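Local coordinates for Cyclase/dehydrase (Mycobacterium smegmatis str. MC2 155, PDB 5Z8O), which is of unknown function but belongs to the START superfamily, whose helix-grip fold suggests that it binds a lipid or another hydrophobic ligand, at residues Y43-R52 and V63-P71; G83-S94 and L105-K114. All blocks are in the same frame, centred on the assembly; numbering follows the deposited sequence.

Interaction 1 (Y43-R52 and V63-P71); sequences YNDGRPSQLR and VFITAVYYP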
loop_
_atom_site.group_PDB
_atom_site.type_symbol
_atom_site.label_atom_id
_atom_site.label_comp_id
_atom_site.label_asym_id
_atom_site.label_seq_id
_atom_site.Cartn_x
_atom_site.Cartn_y
_atom_site.Cartn_z
ATOM N N TYR B 43 -12.804 6.837 8.036
ATOM C CA TYR B 43 -14.214 7.152 7.893
ATOM C C TYR B 43 -14.476 8.582 8.366
ATOM O O TYR B 43 -13.590 9.269 8.888
ATOM C CB TYR B 43 -15.076 6.153 8.667
ATOM C CG TYR B 43 -15.082 4.775 8.050
ATOM C CD1 TYR B 43 -15.732 4.543 6.844
ATOM C CD2 TYR B 43 -14.444 3.705 8.670
ATOM C CE1 TYR B 43 -15.742 3.290 6.268
ATOM C CE2 TYR B 43 -14.452 2.448 8.101
ATOM C CZ TYR B 43 -15.103 2.247 6.900
ATOM O OH TYR B 43 -15.113 0.997 6.329
ATOM N N ASN B 44 -15.716 9.032 8.174
ATOM C CA ASN B 44 -16.070 10.399 8.539
ATOM C C ASN B 44 -15.965 10.650 10.038
ATOM O O ASN B 44 -15.853 11.808 10.451
ATOM C CB ASN B 44 -17.480 10.732 8.047
ATOM C CG ASN B 44 -17.795 12.214 8.152
ATOM O OD1 ASN B 44 -17.140 13.047 7.521
ATOM N ND2 ASN B 44 -18.799 12.550 8.949
ATOM N N ASP B 45 -16.005 9.602 10.863
ATOM C CA ASP B 45 -15.835 9.753 12.301
ATOM C C ASP B 45 -14.379 9.617 12.743
ATOM O O ASP B 45 -14.112 9.580 13.946
ATOM C CB ASP B 45 -16.708 8.742 13.055
ATOM C CG ASP B 45 -16.319 7.295 12.782
ATOM O OD1 ASP B 45 -15.429 7.044 11.941
ATOM O OD2 ASP B 45 -16.910 6.401 13.424
ATOM N N GLY B 46 -13.439 9.544 11.804
ATOM C CA GLY B 46 -12.034 9.458 12.138
ATOM C C GLY B 46 -11.488 8.054 12.290
ATOM O O GLY B 46 -10.261 7.884 12.307
ATOM N N ARG B 47 -12.344 7.045 12.397
ATOM C CA ARG B 47 -11.853 5.680 12.538
ATOM C C ARG B 47 -11.192 5.237 11.237
ATOM O O ARG B 47 -11.744 5.475 10.155
ATOM C CB ARG B 47 -12.981 4.724 12.915
ATOM C CG ARG B 47 -13.431 4.861 14.364
ATOM C CD ARG B 47 -14.471 3.821 14.742
ATOM N NE ARG B 47 -15.711 3.966 13.988
ATOM C CZ ARG B 47 -16.778 3.190 14.157
ATOM N NH1 ARG B 47 -16.753 2.215 15.055
ATOM N NH2 ARG B 47 -17.870 3.385 13.427
ATOM N N PRO B 48 -10.019 4.612 11.298
ATOM C CA PRO B 48 -9.327 4.204 10.071
ATOM C C PRO B 48 -10.183 3.290 9.208
ATOM O O PRO B 48 -10.853 2.381 9.702
ATOM C CB PRO B 48 -8.082 3.478 10.594
ATOM C CG PRO B 48 -7.854 4.068 11.951
ATOM C CD PRO B 48 -9.213 4.363 12.507
ATOM N N SER B 49 -10.158 3.547 7.902
ATOM C CA SER B 49 -10.894 2.747 6.934
ATOM C C SER B 49 -9.993 1.956 5.996
ATOM O O SER B 49 -10.483 1.045 5.313
ATOM C CB SER B 49 -11.827 3.643 6.105
ATOM O OG SER B 49 -11.088 4.611 5.387
ATOM N N GLN B 50 -8.697 2.268 5.948
ATOM C CA GLN B 50 -7.767 1.569 5.070
ATOM C C GLN B 50 -6.369 1.627 5.673
ATOM O O GLN B 50 -5.948 2.673 6.174
ATOM C CB GLN B 50 -7.764 2.182 3.662
ATOM C CG GLN B 50 -6.957 1.393 2.635
ATOM C CD GLN B 50 -6.885 2.088 1.287
ATOM O OE1 GLN B 50 -6.708 3.304 1.212
ATOM N NE2 GLN B 50 -7.025 1.317 0.214
ATOM N N LEU B 51 -5.659 0.501 5.628
ATOM C CA LEU B 51 -4.337 0.386 6.227
ATOM C C LEU B 51 -3.332 -0.144 5.216
ATOM O O LEU B 51 -3.682 -0.904 4.310
ATOM C CB LEU B 51 -4.330 -0.556 7.443
ATOM C CG LEU B 51 -5.335 -0.344 8.569
ATOM C CD1 LEU B 51 -5.283 -1.525 9.533
ATOM C CD2 LEU B 51 -5.047 0.962 9.296
ATOM N N ARG B 52 -2.072 0.245 5.401
ATOM C CA ARG B 52 -0.935 -0.458 4.824
ATOM C C ARG B 52 -0.202 -1.198 5.934
ATOM O O ARG B 52 0.124 -0.605 6.969
ATOM C CB ARG B 52 0.027 0.502 4.116
ATOM C CG ARG B 52 1.360 -0.152 3.747
ATOM C CD ARG B 52 2.348 0.803 3.063
ATOM N NE ARG B 52 3.641 0.146 2.872
ATOM C CZ ARG B 52 4.575 0.541 2.011
ATOM N NH1 ARG B 52 4.371 1.598 1.237
ATOM N NH2 ARG B 52 5.716 -0.130 1.919
ATOM N N VAL B 63 3.834 -6.566 1.735
ATOM C CA VAL B 63 3.007 -5.378 1.917
ATOM C C VAL B 63 1.551 -5.753 1.696
ATOM O O VAL B 63 1.213 -6.389 0.690
ATOM C CB VAL B 63 3.428 -4.241 0.967
ATOM C CG1 VAL B 63 2.470 -3.069 1.082
ATOM C CG2 VAL B 63 4.848 -3.798 1.278
ATOM N N PHE B 64 0.697 -5.377 2.643
ATOM C CA PHE B 64 -0.727 -5.664 2.580
ATOM C C PHE B 64 -1.507 -4.359 2.658
ATOM O O PHE B 64 -1.239 -3.525 3.529
ATOM C CB PHE B 64 -1.101 -6.611 3.717
ATOM C CG PHE B 64 -0.322 -7.890 3.682
ATOM C CD1 PHE B 64 -0.666 -8.909 2.811
ATOM C CD2 PHE B 64 0.794 -8.049 4.487
ATOM C CE1 PHE B 64 0.071 -10.075 2.765
ATOM C CE2 PHE B 64 1.535 -9.212 4.446
ATOM C CZ PHE B 64 1.173 -10.227 3.584
ATOM N N ILE B 65 -2.470 -4.188 1.755
ATOM C CA ILE B 65 -3.389 -3.057 1.777
ATOM C C ILE B 65 -4.779 -3.589 2.093
ATOM O O ILE B 65 -5.351 -4.355 1.308
ATOM C CB ILE B 65 -3.387 -2.295 0.445
ATOM C CG1 ILE B 65 -1.954 -1.928 0.047
ATOM C CG2 ILE B 65 -4.268 -1.057 0.548
ATOM C CD1 ILE B 65 -1.661 -2.160 -1.409
ATOM N N THR B 66 -5.328 -3.174 3.233
ATOM C CA THR B 66 -6.529 -3.786 3.784
ATOM C C THR B 66 -7.561 -2.721 4.123
ATOM O O THR B 66 -7.217 -1.642 4.611
ATOM C CB THR B 66 -6.218 -4.612 5.047
ATOM O OG1 THR B 66 -6.186 -3.748 6.187
ATOM C CG2 THR B 66 -4.875 -5.310 4.920
ATOM N N ALA B 67 -8.826 -3.035 3.861
ATOM C CA ALA B 67 -9.933 -2.200 4.290
ATOM C C ALA B 67 -10.378 -2.614 5.688
ATOM O O ALA B 67 -10.330 -3.793 6.052
ATOM C CB ALA B 67 -11.107 -2.304 3.314
ATOM N N VAL B 68 -10.814 -1.630 6.470
ATOM C CA VAL B 68 -11.221 -1.831 7.854
ATOM C C VAL B 68 -12.700 -1.500 7.967
ATOM O O VAL B 68 -13.151 -0.466 7.461
ATOM C CB VAL B 68 -10.395 -0.967 8.827
ATOM C CG1 VAL B 68 -10.778 -1.282 10.274
ATOM C CG2 VAL B 68 -8.904 -1.189 8.608
ATOM N N TYR B 69 -13.445 -2.373 8.631
ATOM C CA TYR B 69 -14.864 -2.179 8.868
ATOM C C TYR B 69 -15.152 -2.373 10.345
ATOM O O TYR B 69 -14.384 -3.005 11.071
ATOM C CB TYR B 69 -15.716 -3.156 8.046
ATOM C CG TYR B 69 -15.443 -3.098 6.566
ATOM C CD1 TYR B 69 -14.475 -3.911 5.986
ATOM C CD2 TYR B 69 -16.147 -2.227 5.747
ATOM C CE1 TYR B 69 -14.219 -3.860 4.630
ATOM C CE2 TYR B 69 -15.897 -2.165 4.389
ATOM C CZ TYR B 69 -14.933 -2.985 3.836
ATOM O OH TYR B 69 -14.679 -2.929 2.487
ATOM N N TYR B 70 -16.268 -1.801 10.785
ATOM C CA TYR B 70 -16.701 -1.884 12.176
ATOM C C TYR B 70 -18.140 -2.377 12.133
ATOM O O TYR B 70 -19.085 -1.599 12.314
ATOM C CB TYR B 70 -16.544 -0.530 12.869
ATOM C CG TYR B 70 -15.139 0.011 12.715
ATOM C CD1 TYR B 70 -14.119 -0.385 13.572
ATOM C CD2 TYR B 70 -14.823 0.888 11.682
ATOM C CE1 TYR B 70 -12.833 0.097 13.418
ATOM C CE2 TYR B 70 -13.538 1.374 11.522
ATOM C CZ TYR B 70 -12.549 0.975 12.392
ATOM O OH TYR B 70 -11.271 1.452 12.236
ATOM N N PRO B 71 -18.337 -3.681 11.903
ATOM C CA PRO B 71 -19.699 -4.198 11.691
ATOM C C PRO B 71 -20.584 -4.102 12.917
ATOM O O PRO B 71 -21.805 -3.964 12.776
ATOM C CB PRO B 71 -19.462 -5.656 11.269
ATOM C CG PRO B 71 -18.105 -5.988 11.788
ATOM C CD PRO B 71 -17.313 -4.725 11.731
HETATM O O HOH W 1 -19.838 1.336 13.044
#

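Interaction 2 (G83-S94 and L105-K114); sequences GDHFTKQEQRFS and LQVDLDVEVK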
loop_
_atom_site.group_PDB
_atom_site.type_symbol
_atom_site.label_atom_id
_atom_site.label_comp_id
_atom_site.label_asym_id
_atom_site.label_seq_id
_atom_site.Cartn_x
_atom_site.Cartn_y
_atom_site.Cartn_z
ATOM N N GLY B 83 -2.479 -7.677 -1.655
ATOM C CA GLY B 83 -1.298 -7.962 -0.866
ATOM C C GLY B 83 -0.429 -8.982 -1.557
ATOM O O GLY B 83 -0.865 -9.683 -2.476
ATOM N N ASP B 84 0.822 -9.050 -1.113
ATOM C CA ASP B 84 1.703 -10.110 -1.572
ATOM C C ASP B 84 1.191 -11.451 -1.064
ATOM O O ASP B 84 0.685 -11.551 0.058
ATOM C CB ASP B 84 3.137 -9.875 -1.089
ATOM C CG ASP B 84 3.763 -8.633 -1.693
ATOM O OD1 ASP B 84 4.073 -8.653 -2.906
ATOM O OD2 ASP B 84 3.961 -7.643 -0.955
ATOM N N HIS B 85 1.283 -12.469 -1.923
ATOM C CA HIS B 85 1.062 -13.871 -1.574
ATOM C C HIS B 85 -0.405 -14.249 -1.368
ATOM O O HIS B 85 -0.756 -15.428 -1.490
ATOM C CB HIS B 85 1.867 -14.242 -0.322
ATOM C CG HIS B 85 3.321 -13.900 -0.416
ATOM N ND1 HIS B 85 4.169 -14.500 -1.322
ATOM C CD2 HIS B 85 4.080 -13.025 0.285
ATOM C CE1 HIS B 85 5.386 -14.008 -1.177
ATOM N NE2 HIS B 85 5.359 -13.111 -0.208
ATOM N N PHE B 86 -1.272 -13.289 -1.059
ATOM C CA PHE B 86 -2.657 -13.593 -0.722
ATOM C C PHE B 86 -3.615 -12.980 -1.732
ATOM O O PHE B 86 -3.434 -11.837 -2.162
ATOM C CB PHE B 86 -3.007 -13.091 0.686
ATOM C CG PHE B 86 -2.256 -13.787 1.783
ATOM C CD1 PHE B 86 -0.974 -13.394 2.125
ATOM C CD2 PHE B 86 -2.836 -14.838 2.475
ATOM C CE1 PHE B 86 -0.283 -14.036 3.133
ATOM C CE2 PHE B 86 -2.152 -15.484 3.485
ATOM C CZ PHE B 86 -0.874 -15.083 3.814
ATOM N N THR B 87 -4.636 -13.753 -2.110
ATOM C CA THR B 87 -5.773 -13.217 -2.846
ATOM C C THR B 87 -6.919 -12.805 -1.934
ATOM O O THR B 87 -7.734 -11.960 -2.325
ATOM C CB THR B 87 -6.295 -14.241 -3.858
ATOM O OG1 THR B 87 -6.620 -15.457 -3.179
ATOM C CG2 THR B 87 -5.250 -14.531 -4.919
ATOM N N LYS B 88 -6.999 -13.377 -0.735
ATOM C CA LYS B 88 -8.051 -13.062 0.220
ATOM C C LYS B 88 -7.470 -13.158 1.621
ATOM O O LYS B 88 -6.684 -14.065 1.911
ATOM C CB LYS B 88 -9.247 -14.017 0.073
ATOM C CG LYS B 88 -10.321 -13.883 1.151
ATOM C CD LYS B 88 -11.498 -14.821 0.878
ATOM C CE LYS B 88 -12.297 -15.089 2.135
ATOM N NZ LYS B 88 -13.670 -15.602 1.846
ATOM N N GLN B 89 -7.841 -12.208 2.479
ATOM C CA GLN B 89 -7.554 -12.317 3.906
ATOM C C GLN B 89 -8.607 -11.509 4.650
ATOM O O GLN B 89 -8.583 -10.275 4.621
ATOM C CB GLN B 89 -6.145 -11.838 4.240
ATOM C CG GLN B 89 -5.764 -12.066 5.693
ATOM C CD GLN B 89 -5.837 -10.803 6.512
ATOM O OE1 GLN B 89 -5.779 -9.699 5.969
ATOM N NE2 GLN B 89 -5.978 -10.952 7.824
ATOM N N GLU B 90 -9.548 -12.204 5.283
ATOM C CA GLU B 90 -10.620 -11.576 6.041
ATOM C C GLU B 90 -10.483 -11.982 7.500
ATOM O O GLU B 90 -10.504 -13.176 7.818
ATOM C CB GLU B 90 -11.980 -11.983 5.478
ATOM C CG GLU B 90 -12.195 -11.514 4.046
ATOM C CD GLU B 90 -13.538 -11.942 3.490
ATOM O OE1 GLU B 90 -14.290 -12.618 4.222
ATOM O OE2 GLU B 90 -13.827 -11.626 2.317
ATOM N N GLN B 91 -10.310 -10.994 8.380
ATOM C CA GLN B 91 -10.057 -11.244 9.793
ATOM C C GLN B 91 -11.028 -10.437 10.642
ATOM O O GLN B 91 -11.168 -9.226 10.448
ATOM C CB GLN B 91 -8.612 -10.900 10.165
ATOM C CG GLN B 91 -8.259 -11.250 11.600
ATOM C CD GLN B 91 -6.768 -11.279 11.843
ATOM O OE1 GLN B 91 -6.209 -12.313 12.204
ATOM N NE2 GLN B 91 -6.114 -10.139 11.655
ATOM N N ARG B 92 -11.703 -11.108 11.575
ATOM C CA ARG B 92 -12.692 -10.476 12.440
ATOM C C ARG B 92 -12.274 -10.623 13.896
ATOM O O ARG B 92 -12.011 -11.739 14.357
ATOM C CB ARG B 92 -14.079 -11.092 12.213
ATOM C CG ARG B 92 -15.203 -10.428 12.978
ATOM C CD ARG B 92 -16.511 -11.179 12.768
ATOM N NE ARG B 92 -16.781 -11.371 11.344
ATOM C CZ ARG B 92 -17.473 -10.525 10.585
ATOM N NH1 ARG B 92 -17.977 -9.417 11.109
ATOM N NH2 ARG B 92 -17.660 -10.790 9.300
ATOM N N PHE B 93 -12.199 -9.499 14.612
ATOM C CA PHE B 93 -11.972 -9.481 16.055
ATOM C C PHE B 93 -13.272 -9.142 16.771
ATOM O O PHE B 93 -13.918 -8.145 16.437
ATOM C CB PHE B 93 -10.905 -8.458 16.454
ATOM C CG PHE B 93 -9.563 -8.693 15.836
ATOM C CD1 PHE B 93 -9.216 -8.084 14.641
ATOM C CD2 PHE B 93 -8.633 -9.505 16.465
ATOM C CE1 PHE B 93 -7.971 -8.291 14.079
ATOM C CE2 PHE B 93 -7.388 -9.718 15.907
ATOM C CZ PHE B 93 -7.056 -9.109 14.713
ATOM N N SER B 94 -13.642 -9.956 17.761
ATOM C CA SER B 94 -14.810 -9.708 18.603
ATOM C C SER B 94 -14.378 -9.695 20.065
ATOM O O SER B 94 -13.756 -10.653 20.539
ATOM C CB SER B 94 -15.892 -10.761 18.363
ATOM O OG SER B 94 -16.337 -10.721 17.018
ATOM N N LEU B 105 -11.513 -12.694 23.722
ATOM C CA LEU B 105 -11.181 -12.276 22.366
ATOM C C LEU B 105 -11.479 -13.409 21.390
ATOM O O LEU B 105 -10.940 -14.513 21.529
ATOM C CB LEU B 105 -9.715 -11.862 22.258
ATOM C CG LEU B 105 -9.299 -11.508 20.827
ATOM C CD1 LEU B 105 -9.946 -10.207 20.357
ATOM C CD2 LEU B 105 -7.792 -11.444 20.700
ATOM N N GLN B 106 -12.337 -13.135 20.412
ATOM C CA GLN B 106 -12.687 -14.089 19.368
ATOM C C GLN B 106 -12.122 -13.593 18.044
ATOM O O GLN B 106 -12.458 -12.492 17.601
ATOM C CB GLN B 106 -14.205 -14.257 19.270
ATOM C CG GLN B 106 -14.660 -15.080 18.079
ATOM C CD GLN B 106 -14.134 -16.493 18.131
ATOM O OE1 GLN B 106 -14.025 -17.082 19.204
ATOM N NE2 GLN B 106 -13.792 -17.044 16.971
ATOM N N VAL B 107 -11.256 -14.392 17.423
ATOM C CA VAL B 107 -10.623 -14.027 16.157
ATOM C C VAL B 107 -10.959 -15.094 15.125
ATOM O O VAL B 107 -10.702 -16.285 15.348
ATOM C CB VAL B 107 -9.101 -13.862 16.296
ATOM C CG1 VAL B 107 -8.526 -13.219 15.040
ATOM C CG2 VAL B 107 -8.767 -13.028 17.519
ATOM N N ASP B 108 -11.534 -14.671 14.001
ATOM C CA ASP B 108 -11.737 -15.526 12.840
ATOM C C ASP B 108 -10.831 -15.054 11.712
ATOM O O ASP B 108 -10.717 -13.851 11.465
ATOM C CB ASP B 108 -13.192 -15.503 12.369
ATOM C CG ASP B 108 -14.153 -15.999 13.424
ATOM O OD1 ASP B 108 -15.324 -15.572 13.397
ATOM O OD2 ASP B 108 -13.743 -16.812 14.278
ATOM N N LEU B 109 -10.194 -15.996 11.020
ATOM C CA LEU B 109 -9.292 -15.665 9.925
ATOM C C LEU B 109 -9.588 -16.562 8.732
ATOM O O LEU B 109 -9.549 -17.790 8.849
ATOM C CB LEU B 109 -7.832 -15.802 10.359
ATOM C CG LEU B 109 -6.796 -15.567 9.264
ATOM C CD1 LEU B 109 -6.765 -14.088 8.868
ATOM C CD2 LEU B 109 -5.426 -16.040 9.720
ATOM N N ASP B 110 -9.892 -15.943 7.594
ATOM C CA ASP B 110 -10.276 -16.642 6.373
ATOM C C ASP B 110 -9.355 -16.157 5.262
ATOM O O ASP B 110 -9.471 -15.010 4.819
ATOM C CB ASP B 110 -11.746 -16.389 6.034
ATOM C CG ASP B 110 -12.267 -17.320 4.962
ATOM O OD1 ASP B 110 -11.595 -18.334 4.679
ATOM O OD2 ASP B 110 -13.354 -17.045 4.415
ATOM N N VAL B 111 -8.433 -17.016 4.818
ATOM C CA VAL B 111 -7.401 -16.607 3.874
ATOM C C VAL B 111 -7.429 -17.488 2.629
ATOM O O VAL B 111 -7.871 -18.640 2.646
ATOM C CB VAL B 111 -5.992 -16.624 4.508
ATOM C CG1 VAL B 111 -5.949 -15.737 5.732
ATOM C CG2 VAL B 111 -5.589 -18.038 4.872
ATOM N N GLU B 112 -6.922 -16.913 1.539
ATOM C CA GLU B 112 -6.685 -17.572 0.261
ATOM C C GLU B 112 -5.273 -17.177 -0.147
ATOM O O GLU B 112 -4.929 -15.992 -0.084
ATOM C CB GLU B 112 -7.653 -17.073 -0.830
ATOM C CG GLU B 112 -9.114 -17.552 -0.901
ATOM C CD GLU B 112 -9.326 -19.027 -0.685
ATOM O OE1 GLU B 112 -10.303 -19.390 -0.000
ATOM O OE2 GLU B 112 -8.529 -19.826 -1.215
ATOM N N VAL B 113 -4.458 -18.136 -0.575
ATOM C CA VAL B 113 -3.095 -17.823 -0.992
ATOM C C VAL B 113 -3.025 -17.922 -2.509
ATOM O O VAL B 113 -3.786 -18.666 -3.139
ATOM C CB VAL B 113 -2.037 -18.727 -0.322
ATOM C CG1 VAL B 113 -1.985 -18.462 1.178
ATOM C CG2 VAL B 113 -2.328 -20.185 -0.600
ATOM N N LYS B 114 -2.088 -17.173 -3.099
ATOM C CA LYS B 114 -1.992 -17.125 -4.558
ATOM C C LYS B 114 -1.500 -18.447 -5.129
ATOM O O LYS B 114 -2.076 -18.966 -6.092
ATOM C CB LYS B 114 -1.083 -15.979 -5.006
ATOM C CG LYS B 114 -1.685 -14.600 -4.791
ATOM C CD LYS B 114 -0.676 -13.496 -5.061
ATOM C CE LYS B 114 -1.319 -12.123 -4.917
ATOM N NZ LYS B 114 -0.470 -11.033 -5.469
HETATM O O HOH W 2 2.620 -12.317 -4.520
HETATM O O HOH W 3 -15.943 -14.040 10.414
HETATM O O HOH W 4 -14.837 -12.476 15.610
#

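Interaction 1 (Y43-R52 and V63-P71)
The guanidinium of Arg47 lies flat on the ring of Tyr70. The two planes are 12° apart and the side chains run past each other in opposite directions. Arg47 CD sits over the ring centre, 4.0 Å from the Tyr70 centroid, in a CH-pi contact. Arg47 CZ is off-centre in a cation-pi contact, with Arg47 NH1 3.5 Å from Tyr70 CB. A bend at chi3 (-64°) turns the guanidinium along the ring. A salt bridge from Arg47 NE to Asp45 OD2, whose hydrogen bond is bent and weak, and a water between Arg47 NH2 and Tyr70 O help to hold its rotation. Asp45 OD1 accepts from the backbone N of Arg47 in an Asx turn.

Two tyrosine hydroxyls bind backbone carbonyls across the contact. Tyr70 OH donates to Pro48 O at 2.7 Å, in the carbonyl plane and on a lone pair. Tyr43 OH donates to Val68 O, also at 2.7 Å and in the carbonyl plane. The two rings meet edge to edge, Tyr43 CE2 and Tyr70 CE2 being 3.7 Å apart. Ser49 CB lies over the centre of the Tyr43 ring.

Farther along, the strands pair antiparallel. Leu51 and Thr66 form a hydrogen-bonded pair through both backbone bonds. On their face, Leu51 CG packs on Val68 CG2 at 3.7 Å. On the other face, Gln50 runs beside Ile65 in the same direction, and its NE2 hydrogen-bonds Gln81 OE1 and also Gln50 OE1 of the second subunit. Arg52 is extended, with Val63 CG1 over one face of its guanidinium; it salt-bridges Asp54 and also Asp84 of the second subunit.

The pair belongs to the hairpin of strands 48-57 and 60-69, flanked in the sheet by strands 34-42 and 75-83. Phe24, from a loop, packs on Pro48, Leu51, Val68 and Tyr70.

Interaction 2 (G83-S94 and L105-K114)
Lys88 has CG anti to the backbone N (chi1 172°) and stays extended to its tip, which carries NZ across to Asp110. Asp110 starts the same way (chi1 -167°), and its OD2 takes the amine at 3.0 Å from above the carboxylate plane. A longer bridge links Lys88 NZ to Glu90 OE1 on its own strand. The lysine thus lies between two acids and probably eases their repulsion.

The opposite face of the sheet is more apolar. Gln89 bends at chi2 (-103°), and its NE2 comes within 3.4 Å of Leu109 CD1. Phe93 CD2 packs on Val107 CG2 at 3.7 Å. Helix 119-144 packs on this face at Gln91, Leu105, Leu109 and Val111. At the end of the pairing, the edge of the Phe86 ring meets Val111 CB.

Thr87 and Lys88 both face Glu112, a classic beta bulge. Glu112 O accepts from Thr87 N at 3.0 Å and weakly from Lys88 N. Past the bulge, Lys114 N closes on His85 O at 2.7 Å.

This is a long antiparallel hairpin against the C-terminal helix, as in the helix-grip fold of the START and Bet v 1-like proteins.

In the fold
Following the chain, interaction 1 comes first and closes the hairpin of strands 48-57 and 60-69. Strand 75-83 then leads on to interaction 2, which closes the hairpin of strands 86-97 and 103-113. The two are in series and neither nest nor cross. Strand 75-83 pairs with strands 60-69 and 86-97 and joins both hairpins in one antiparallel sheet. The contacts also touch directly: Val63 N probably donates to Asp84 OD2, Phe64 packs on Phe86, and Pro71 packs on Arg92. Strand 103-113 of interaction 2 pairs with the N-terminal strand 4-10. Both contacts reach the second subunit.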